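Local coordinates for protein 16S rRNA methylase (Escherichia coli, PDB 3P2E) that methylates the N1 position of adenine 1408 in 16S rRNA of the assembled 30S subunit, using S-adenosyl-L-methionine, and so confers resistance to many aminoglycosides, at residues I29-G34 against A85-L90; F50-D55 against F92-I97; A170-S173 against R178-D181. One frame throughout, in Å; residues are numbered along the deposited sequence.

Interaction 1 of 3, residues I29-G34 against A85-L90; sequences IDLGTG and AAAESL. With SAH (S-adenosyl-L-homocysteine), chain C.
The adenine end of the cofactor pocket is built where Leu31, at the end of strand 26-31, meets Ala87 and Leu90 of the loop that follows strand 80-83. The two methyl groups of Leu31 divide the work. CD2 lies 4.1 Å from Ala87 CB, while CD1 has Leu90 CD2 at 4.2 Å and also approaches C2 of the adenine of S-adenosyl-L-homocysteine. With CG anti to the backbone N (chi1 177°), the fork of Leu31 is held out toward the loop, and the base and both loop side chains share it. Leu31 and Ala87 are buried, with Val125 and Ile121 of helix 119-126 packed on them respectively.

Strand 26-31 and the glycine-bearing turn after it, Gly32-Thr33-Gly34, form the first strand and cofactor loop of a Rossmann-like methyltransferase fold. Gly32 and Gly34 both have positive phi and lie close against the ligand, Gly34 CA 3.4 Å from SAH O3'. Gly32 O accepts a hydrogen bond from the amino N of the ligand at 2.8 Å. Thr33 OG1 of the turn donates back to Asp30 OD2 of the strand over 2.7 Å, reaching the carboxylate from its anti side; Asp30 OD1 is taken by Ser102 OG.

On the loop side, the type I turn from Ala86 to Ser89 offers a backbone N-H and a carboxylate to the adenine. Ala87 N points almost straight at SAH N1, 2.8 Å away with an angle of 171° at the hydrogen, and Ala87 CB comes near the same nitrogen. Glu88 OE1 receives the exocyclic N6 of SAH at 3.0 Å along a more bent path (144°). The Glu88 chain is folded at chi2, which turns its carboxylate back to the base, and Tyr113 OH holds the second oxygen, OE2.

Interaction 2 of 3, residues F50-D55 against F92-I97; sequences FYIGID and FELKNI. With SAH (S-adenosyl-L-homocysteine), chain C.
Leu94 spreads its two methyl groups over two isoleucines of strand 49-54, one branch to each. Its CD1 meets Ile54 CD1 tip to tip at 3.6 Å, the two side chains reaching straight toward one another. CD2 instead passes Ile52 CD1 at 4.0 Å, and here the chains run alongside in opposite directions. Both isoleucines adopt the same form, with CG1 anti to the carbonyl carbon (chi1 -58° in Ile52 and -54° in Ile54) and an extended chi2, so their CD1 ends project from the same face of the strand, separated by the intervening Gly53.

Leu94 sits at the end of the short 3-10 segment 92-94, in the long connection between strands 80-83 and 98-104, and Lys95 N closes that turn on Phe92 O at 3.2 Å. Through Leu94 the connection packs on one face of the central Rossmann-like sheet, with Leu17 of helix 14-21 and Leu128 beside it, both touching Leu94. Ile29 and Val83, on the strands flanking 49-54, touch Ile52 and Ile54 and extend the apolar layer across the sheet.

Immediately after the strand's last residue, Ile54, comes Asp55, whose carboxylate takes both ribose hydroxyls of the bound S-adenosyl-L-homocysteine: O3' donates to OD1 at 2.7 Å and O2' to OD2 at 2.8 Å. Gly34 N also bonds to OD1 and Val57 N to OD2, so each oxygen is held by the protein as well as by the sugar. Between the two segments the contact is purely apolar: methyl groups of buried residues meet by dispersion and exclusion of water, while the ribose hydroxyls are met by the carboxylate just past the strand end.

Interaction 3 of 3, residues A170-S173 against R178-D181; sequences AELS and RIDD
Apolar contact comes from Leu172 and Ile179, whose side chains cross at about a right angle. Leu172 CD2 rests 3.8 Å from Ile179 CD1 and equally close to CG1 of that residue, so one methyl covers the last bond of the isoleucine. An extended chi2 (177°) carries CD1 of Ile179 back to the helix, although the CB of Ile179 is not directed there. Val212 of strand 209-215 touches both residues, and Pro117 and Phe177 add to the packing on Leu172.

The contact is that of a helix with the strand it leads into: a tight link joins helix 166-175 to strand 178-185, an outermost strand of the mixed sheet, which runs antiparallel to 209-215. A classic beta bulge interrupts this pairing, with Asp180 and Asp181 together opposite Ser213.

The polar approach is between Ser173 and Arg178. Ser173 OG lies over one face of the guanidinium, 3.0 Å above its plane and displaced to the rim; the guanidinium atom nearest to it is Arg178 NH1, at 3.1 Å. The angle is too poor for a hydrogen bond. Arg178 CB points away from the helix, and a bend at chi2 (-77°) brings the guanidinium round to Ser173 OG.

From the N terminus, strand 26-31 supplies the first half of interaction 1 and strand 49-54 that of interaction 2; the second halves follow in the same order, 85-90 and then 92-97, both within the connection from strand 80-83 to 98-104. The two contacts therefore cross, each closing a long loop, of 50 and 36 residues. Their centres are 9 Å apart and they touch directly through the neighbouring parallel strands, with Asp30 N to Ile52 O at 2.8 Å. Both reach S-adenosyl-L-homocysteine. Interaction 3 comes later in series, closing a loop of four residues at the far, antiparallel edge of the same sheet, with its centre about 20 Å from that of interaction 1.

Interaction 1 of 3, residues I29-G34 against A85-L90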
loop_
_atom_site.group_PDB
_atom_site.type_symbol
_atom_site.label_atom_id
_atom_site.label_comp_id
_atom_site.label_asym_id
_atom_site.label_seq_id
_atom_site.Cartn_x
_atom_site.Cartn_y
_atom_site.Cartn_z
ATOM N N ILE A 29 -0.633 -5.891 -1.374
ATOM C CA ILE A 29 -1.343 -5.052 -0.416
ATOM C C ILE A 29 -0.752 -3.645 -0.427
ATOM O O ILE A 29 0.467 -3.476 -0.364
ATOM C CB ILE A 29 -1.244 -5.601 1.036
ATOM C CG1 ILE A 29 -2.049 -6.898 1.165
ATOM C CG2 ILE A 29 -1.771 -4.553 2.028
ATOM C CD1 ILE A 29 -2.001 -7.533 2.558
ATOM N N ASP A 30 -1.621 -2.644 -0.532
ATOM C CA ASP A 30 -1.201 -1.249 -0.506
ATOM C C ASP A 30 -1.853 -0.666 0.745
ATOM O O ASP A 30 -3.076 -0.486 0.795
ATOM C CB ASP A 30 -1.675 -0.514 -1.764
ATOM C CG ASP A 30 -1.181 0.921 -1.825
ATOM O OD1 ASP A 30 -0.001 1.155 -1.486
ATOM O OD2 ASP A 30 -1.967 1.813 -2.222
ATOM N N LEU A 31 -1.033 -0.408 1.761
ATOM C CA LEU A 31 -1.497 0.128 3.045
ATOM C C LEU A 31 -1.539 1.656 3.020
ATOM O O LEU A 31 -0.568 2.298 2.622
ATOM C CB LEU A 31 -0.570 -0.364 4.158
ATOM C CG LEU A 31 -0.828 0.124 5.587
ATOM C CD1 LEU A 31 -2.253 -0.211 6.018
ATOM C CD2 LEU A 31 0.184 -0.524 6.513
ATOM N N GLY A 32 -2.657 2.229 3.468
ATOM C CA GLY A 32 -2.825 3.676 3.438
ATOM C C GLY A 32 -3.005 4.047 1.977
ATOM O O GLY A 32 -2.455 5.031 1.487
ATOM N N THR A 33 -3.810 3.247 1.283
ATOM C CA THR A 33 -4.037 3.406 -0.153
ATOM C C THR A 33 -4.642 4.730 -0.631
ATOM O O THR A 33 -4.494 5.097 -1.796
ATOM C CB THR A 33 -4.882 2.223 -0.687
ATOM O OG1 THR A 33 -4.630 2.049 -2.087
ATOM C CG2 THR A 33 -6.372 2.465 -0.460
ATOM N N GLY A 34 -5.325 5.445 0.255
ATOM C CA GLY A 34 -5.898 6.715 -0.149
ATOM C C GLY A 34 -7.149 6.621 -1.004
ATOM O O GLY A 34 -8.075 5.875 -0.673
ATOM N N ALA A 85 -9.553 -0.467 7.266
ATOM C CA ALA A 85 -8.828 -0.792 8.482
ATOM C C ALA A 85 -7.636 0.145 8.605
ATOM O O ALA A 85 -7.300 0.858 7.658
ATOM C CB ALA A 85 -8.345 -2.241 8.431
ATOM N N ALA A 86 -7.007 0.138 9.776
ATOM C CA ALA A 86 -5.837 0.973 10.035
ATOM C C ALA A 86 -4.646 0.084 10.374
ATOM O O ALA A 86 -4.815 -1.071 10.760
ATOM C CB ALA A 86 -6.122 1.927 11.186
ATOM N N ALA A 87 -3.441 0.634 10.249
ATOM C CA ALA A 87 -2.228 -0.124 10.535
ATOM C C ALA A 87 -2.178 -0.648 11.965
ATOM O O ALA A 87 -1.550 -1.679 12.227
ATOM C CB ALA A 87 -1.001 0.732 10.251
ATOM N N GLU A 88 -2.833 0.058 12.886
ATOM C CA GLU A 88 -2.848 -0.346 14.290
ATOM C C GLU A 88 -3.813 -1.498 14.569
ATOM O O GLU A 88 -3.722 -2.149 15.610
ATOM C CB GLU A 88 -3.216 0.842 15.190
ATOM C CG GLU A 88 -2.293 2.038 15.059
ATOM C CD GLU A 88 -2.831 3.096 14.117
ATOM O OE1 GLU A 88 -3.370 2.733 13.051
ATOM O OE2 GLU A 88 -2.708 4.296 14.440
ATOM N N SER A 89 -4.732 -1.748 13.642
ATOM C CA SER A 89 -5.710 -2.819 13.813
ATOM C C SER A 89 -6.012 -3.511 12.488
ATOM O O SER A 89 -7.121 -3.415 11.960
ATOM C CB SER A 89 -7.004 -2.260 14.410
ATOM O OG SER A 89 -7.561 -1.263 13.570
ATOM N N LEU A 90 -5.018 -4.213 11.958
ATOM C CA LEU A 90 -5.172 -4.916 10.693
ATOM C C LEU A 90 -6.017 -6.176 10.859
ATOM O O LEU A 90 -5.964 -6.831 11.895
ATOM C CB LEU A 90 -3.793 -5.275 10.138
ATOM C CG LEU A 90 -2.913 -4.066 9.808
ATOM C CD1 LEU A 90 -1.486 -4.507 9.564
ATOM C CD2 LEU A 90 -3.471 -3.353 8.589
HETATM N N SAH C . -1.065 6.103 -0.744
HETATM C CA SAH C . -1.808 7.240 -0.901
HETATM C CB SAH C . -1.647 8.149 0.321
HETATM C CG SAH C . -2.678 9.211 0.560
HETATM S SD SAH C . -2.474 10.240 1.976
HETATM C C SAH C . -1.440 7.913 -2.294
HETATM O O SAH C . -2.388 8.485 -2.631
HETATM O OXT SAH C . -0.423 7.840 -2.822
HETATM C "C5'" SAH C . -2.107 9.278 3.449
HETATM C "C4'" SAH C . -3.215 8.133 3.586
HETATM O "O4'" SAH C . -2.714 7.367 4.690
HETATM C "C3'" SAH C . -4.605 8.616 3.944
HETATM O "O3'" SAH C . -5.587 8.133 2.973
HETATM C "C2'" SAH C . -4.827 8.109 5.416
HETATM O "O2'" SAH C . -6.151 7.769 5.765
HETATM C "C1'" SAH C . -3.851 6.915 5.490
HETATM N N9 SAH C . -3.378 6.591 6.894
HETATM C C8 SAH C . -2.886 7.494 7.847
HETATM N N7 SAH C . -2.608 6.917 9.002
HETATM C C5 SAH C . -2.953 5.548 8.743
HETATM C C6 SAH C . -2.851 4.452 9.668
HETATM N N6 SAH C . -2.399 4.613 10.934
HETATM N N1 SAH C . -3.254 3.234 9.148
HETATM C C2 SAH C . -3.719 3.078 7.837
HETATM N N3 SAH C . -3.813 4.146 6.950
HETATM C C4 SAH C . -3.409 5.340 7.494
#

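Interaction 2 of 3, residues F50-D55 against F92-I97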
loop_
_atom_site.group_PDB
_atom_site.type_symbol
_atom_site.label_atom_id
_atom_site.label_comp_id
_atom_site.label_asym_id
_atom_site.label_seq_id
_atom_site.Cartn_x
_atom_site.Cartn_y
_atom_site.Cartn_z
ATOM N N PHE A 50 -3.920 -10.013 -7.388
ATOM C CA PHE A 50 -5.101 -9.525 -6.690
ATOM C C PHE A 50 -4.622 -8.374 -5.821
ATOM O O PHE A 50 -3.725 -8.545 -4.994
ATOM C CB PHE A 50 -5.725 -10.611 -5.819
ATOM C CG PHE A 50 -7.031 -10.202 -5.208
ATOM C CD1 PHE A 50 -8.145 -9.987 -6.010
ATOM C CD2 PHE A 50 -7.141 -9.989 -3.837
ATOM C CE1 PHE A 50 -9.355 -9.562 -5.460
ATOM C CE2 PHE A 50 -8.344 -9.565 -3.275
ATOM C CZ PHE A 50 -9.455 -9.351 -4.090
ATOM N N TYR A 51 -5.219 -7.201 -6.023
ATOM C CA TYR A 51 -4.843 -5.999 -5.291
ATOM C C TYR A 51 -5.756 -5.659 -4.122
ATOM O O TYR A 51 -6.976 -5.571 -4.264
ATOM C CB TYR A 51 -4.770 -4.820 -6.265
ATOM C CG TYR A 51 -3.593 -4.932 -7.210
ATOM C CD1 TYR A 51 -2.335 -4.455 -6.843
ATOM C CD2 TYR A 51 -3.718 -5.584 -8.437
ATOM C CE1 TYR A 51 -1.228 -4.629 -7.671
ATOM C CE2 TYR A 51 -2.616 -5.766 -9.270
ATOM C CZ TYR A 51 -1.378 -5.287 -8.880
ATOM O OH TYR A 51 -0.284 -5.472 -9.691
ATOM N N ILE A 52 -5.137 -5.466 -2.964
ATOM C CA ILE A 52 -5.857 -5.141 -1.744
ATOM C C ILE A 52 -5.408 -3.783 -1.238
ATOM O O ILE A 52 -4.259 -3.617 -0.830
ATOM C CB ILE A 52 -5.584 -6.188 -0.650
ATOM C CG1 ILE A 52 -5.984 -7.575 -1.160
ATOM C CG2 ILE A 52 -6.363 -5.840 0.622
ATOM C CD1 ILE A 52 -5.650 -8.702 -0.196
ATOM N N GLY A 53 -6.318 -2.814 -1.281
ATOM C CA GLY A 53 -6.008 -1.474 -0.816
ATOM C C GLY A 53 -6.666 -1.251 0.528
ATOM O O GLY A 53 -7.880 -1.397 0.660
ATOM N N ILE A 54 -5.861 -0.880 1.519
ATOM C CA ILE A 54 -6.333 -0.662 2.883
ATOM C C ILE A 54 -6.269 0.808 3.305
ATOM O O ILE A 54 -5.257 1.475 3.097
ATOM C CB ILE A 54 -5.467 -1.454 3.886
ATOM C CG1 ILE A 54 -5.415 -2.932 3.496
ATOM C CG2 ILE A 54 -6.020 -1.295 5.296
ATOM C CD1 ILE A 54 -4.442 -3.743 4.342
ATOM N N ASP A 55 -7.352 1.305 3.893
ATOM C CA ASP A 55 -7.388 2.678 4.393
ATOM C C ASP A 55 -8.540 2.824 5.382
ATOM O O ASP A 55 -9.620 2.284 5.170
ATOM C CB ASP A 55 -7.580 3.687 3.262
ATOM C CG ASP A 55 -7.034 5.060 3.617
ATOM O OD1 ASP A 55 -6.007 5.454 3.035
ATOM O OD2 ASP A 55 -7.617 5.739 4.492
ATOM N N PHE A 92 -7.297 -9.933 10.726
ATOM C CA PHE A 92 -6.600 -11.206 10.851
ATOM C C PHE A 92 -6.666 -12.016 9.554
ATOM O O PHE A 92 -5.824 -12.878 9.313
ATOM C CB PHE A 92 -7.192 -12.024 12.009
ATOM C CG PHE A 92 -8.483 -12.721 11.676
ATOM C CD1 PHE A 92 -8.478 -14.031 11.199
ATOM C CD2 PHE A 92 -9.700 -12.072 11.840
ATOM C CE1 PHE A 92 -9.672 -14.681 10.892
ATOM C CE2 PHE A 92 -10.900 -12.713 11.535
ATOM C CZ PHE A 92 -10.885 -14.020 11.061
ATOM N N GLU A 93 -7.664 -11.731 8.723
ATOM C CA GLU A 93 -7.823 -12.459 7.467
ATOM C C GLU A 93 -6.699 -12.166 6.477
ATOM O O GLU A 93 -6.484 -12.926 5.536
ATOM C CB GLU A 93 -9.181 -12.135 6.827
ATOM C CG GLU A 93 -10.388 -12.555 7.671
ATOM C CD GLU A 93 -10.978 -11.414 8.492
ATOM O OE1 GLU A 93 -10.208 -10.543 8.945
ATOM O OE2 GLU A 93 -12.214 -11.398 8.699
ATOM N N LEU A 94 -5.964 -11.080 6.703
ATOM C CA LEU A 94 -4.876 -10.712 5.799
ATOM C C LEU A 94 -3.507 -11.230 6.224
ATOM O O LEU A 94 -2.499 -10.971 5.562
ATOM C CB LEU A 94 -4.815 -9.192 5.645
ATOM C CG LEU A 94 -6.043 -8.515 5.034
ATOM C CD1 LEU A 94 -5.750 -7.026 4.885
ATOM C CD2 LEU A 94 -6.373 -9.137 3.677
ATOM N N LYS A 95 -3.460 -11.963 7.329
ATOM C CA LYS A 95 -2.187 -12.491 7.801
ATOM C C LYS A 95 -1.565 -13.488 6.827
ATOM O O LYS A 95 -2.253 -14.369 6.302
ATOM C CB LYS A 95 -2.374 -13.155 9.169
ATOM C CG LYS A 95 -2.349 -12.184 10.339
ATOM C CD LYS A 95 -3.231 -10.981 10.087
ATOM C CE LYS A 95 -3.085 -9.952 11.191
ATOM N NZ LYS A 95 -3.751 -8.673 10.830
ATOM N N ASN A 96 -0.267 -13.321 6.577
ATOM C CA ASN A 96 0.499 -14.221 5.710
ATOM C C ASN A 96 -0.149 -14.438 4.345
ATOM O O ASN A 96 -0.211 -15.565 3.852
ATOM C CB ASN A 96 0.668 -15.565 6.430
ATOM C CG ASN A 96 1.647 -16.488 5.736
ATOM O OD1 ASN A 96 2.797 -16.127 5.501
ATOM N ND2 ASN A 96 1.195 -17.697 5.418
ATOM N N ILE A 97 -0.594 -13.358 3.713
ATOM C CA ILE A 97 -1.276 -13.473 2.423
ATOM C C ILE A 97 -0.627 -12.752 1.236
ATOM O O ILE A 97 -0.859 -13.118 0.083
ATOM C CB ILE A 97 -2.725 -12.935 2.555
ATOM C CG1 ILE A 97 -3.579 -13.373 1.368
ATOM C CG2 ILE A 97 -2.705 -11.412 2.612
ATOM C CD1 ILE A 97 -5.020 -12.885 1.452
HETATM N N SAH C . -1.065 6.103 -0.744
HETATM C CA SAH C . -1.808 7.240 -0.901
HETATM C CB SAH C . -1.647 8.149 0.321
HETATM C CG SAH C . -2.678 9.211 0.560
HETATM S SD SAH C . -2.474 10.240 1.976
HETATM C C SAH C . -1.440 7.913 -2.294
HETATM O O SAH C . -2.388 8.485 -2.631
HETATM O OXT SAH C . -0.423 7.840 -2.822
HETATM C "C5'" SAH C . -2.107 9.278 3.449
HETATM C "C4'" SAH C . -3.215 8.133 3.586
HETATM O "O4'" SAH C . -2.714 7.367 4.690
HETATM C "C3'" SAH C . -4.605 8.616 3.944
HETATM O "O3'" SAH C . -5.587 8.133 2.973
HETATM C "C2'" SAH C . -4.827 8.109 5.416
HETATM O "O2'" SAH C . -6.151 7.769 5.765
HETATM C "C1'" SAH C . -3.851 6.915 5.490
HETATM N N9 SAH C . -3.378 6.591 6.894
HETATM C C8 SAH C . -2.886 7.494 7.847
HETATM N N7 SAH C . -2.608 6.917 9.002
HETATM C C5 SAH C . -2.953 5.548 8.743
HETATM C C6 SAH C . -2.851 4.452 9.668
HETATM N N6 SAH C . -2.399 4.613 10.934
HETATM N N1 SAH C . -3.254 3.234 9.148
HETATM C C2 SAH C . -3.719 3.078 7.837
HETATM N N3 SAH C . -3.813 4.146 6.950
HETATM C C4 SAH C . -3.409 5.340 7.494
#

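Interaction 3 of 3, residues A170-S173 against R178-D181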
loop_
_atom_site.group_PDB
_atom_site.type_symbol
_atom_site.label_atom_id
_atom_site.label_comp_id
_atom_site.label_asym_id
_atom_site.label_seq_id
_atom_site.Cartn_x
_atom_site.Cartn_y
_atom_site.Cartn_z
ATOM N N ALA A 170 18.563 -1.705 11.154
ATOM C CA ALA A 170 18.403 -2.672 12.234
ATOM C C ALA A 170 16.987 -2.662 12.788
ATOM O O ALA A 170 16.422 -3.714 13.085
ATOM C CB ALA A 170 19.399 -2.380 13.350
ATOM N N GLU A 171 16.424 -1.469 12.938
ATOM C CA GLU A 171 15.068 -1.326 13.454
ATOM C C GLU A 171 14.070 -1.992 12.519
ATOM O O GLU A 171 13.174 -2.711 12.968
ATOM C CB GLU A 171 14.741 0.157 13.641
ATOM C CG GLU A 171 15.505 0.772 14.806
ATOM C CD GLU A 171 15.622 2.283 14.725
ATOM O OE1 GLU A 171 16.066 2.889 15.722
ATOM O OE2 GLU A 171 15.288 2.863 13.671
ATOM N N LEU A 172 14.218 -1.765 11.219
ATOM C CA LEU A 172 13.310 -2.390 10.268
ATOM C C LEU A 172 13.511 -3.898 10.287
ATOM O O LEU A 172 12.546 -4.663 10.274
ATOM C CB LEU A 172 13.533 -1.840 8.853
ATOM C CG LEU A 172 12.455 -0.865 8.367
ATOM C CD1 LEU A 172 12.380 0.335 9.300
ATOM C CD2 LEU A 172 12.763 -0.423 6.940
ATOM N N SER A 173 14.768 -4.329 10.331
ATOM C CA SER A 173 15.063 -5.756 10.359
ATOM C C SER A 173 14.368 -6.426 11.541
ATOM O O SER A 173 13.845 -7.540 11.419
ATOM C CB SER A 173 16.570 -5.991 10.449
ATOM O OG SER A 173 16.846 -7.378 10.488
ATOM N N ARG A 178 13.780 -6.395 5.650
ATOM C CA ARG A 178 15.195 -6.391 5.288
ATOM C C ARG A 178 15.427 -5.446 4.110
ATOM O O ARG A 178 15.061 -5.755 2.976
ATOM C CB ARG A 178 15.630 -7.800 4.900
ATOM C CG ARG A 178 15.483 -8.839 6.000
ATOM C CD ARG A 178 16.595 -8.717 7.021
ATOM N NE ARG A 178 16.603 -9.852 7.939
ATOM C CZ ARG A 178 17.578 -10.104 8.806
ATOM N NH1 ARG A 178 18.631 -9.297 8.875
ATOM N NH2 ARG A 178 17.503 -11.166 9.597
ATOM N N ILE A 179 16.040 -4.301 4.381
ATOM C CA ILE A 179 16.309 -3.315 3.340
ATOM C C ILE A 179 17.333 -3.814 2.324
ATOM O O ILE A 179 18.443 -4.209 2.692
ATOM C CB ILE A 179 16.842 -1.992 3.940
ATOM C CG1 ILE A 179 15.807 -1.393 4.896
ATOM C CG2 ILE A 179 17.155 -1.000 2.825
ATOM C CD1 ILE A 179 16.278 -0.120 5.589
ATOM N N ASP A 180 16.957 -3.801 1.047
ATOM C CA ASP A 180 17.870 -4.217 -0.013
ATOM C C ASP A 180 18.328 -3.021 -0.837
ATOM O O ASP A 180 19.377 -3.065 -1.489
ATOM C CB ASP A 180 17.207 -5.233 -0.939
ATOM C CG ASP A 180 16.920 -6.541 -0.249
ATOM O OD1 ASP A 180 17.807 -7.029 0.482
ATOM O OD2 ASP A 180 15.817 -7.085 -0.449
ATOM N N ASP A 181 17.548 -1.946 -0.807
ATOM C CA ASP A 181 17.906 -0.755 -1.563
ATOM C C ASP A 181 17.231 0.510 -1.049
ATOM O O ASP A 181 16.110 0.466 -0.549
ATOM C CB ASP A 181 17.537 -0.939 -3.037
ATOM C CG ASP A 181 18.031 0.200 -3.907
ATOM O OD1 ASP A 181 19.258 0.291 -4.125
ATOM O OD2 ASP A 181 17.197 1.011 -4.367
#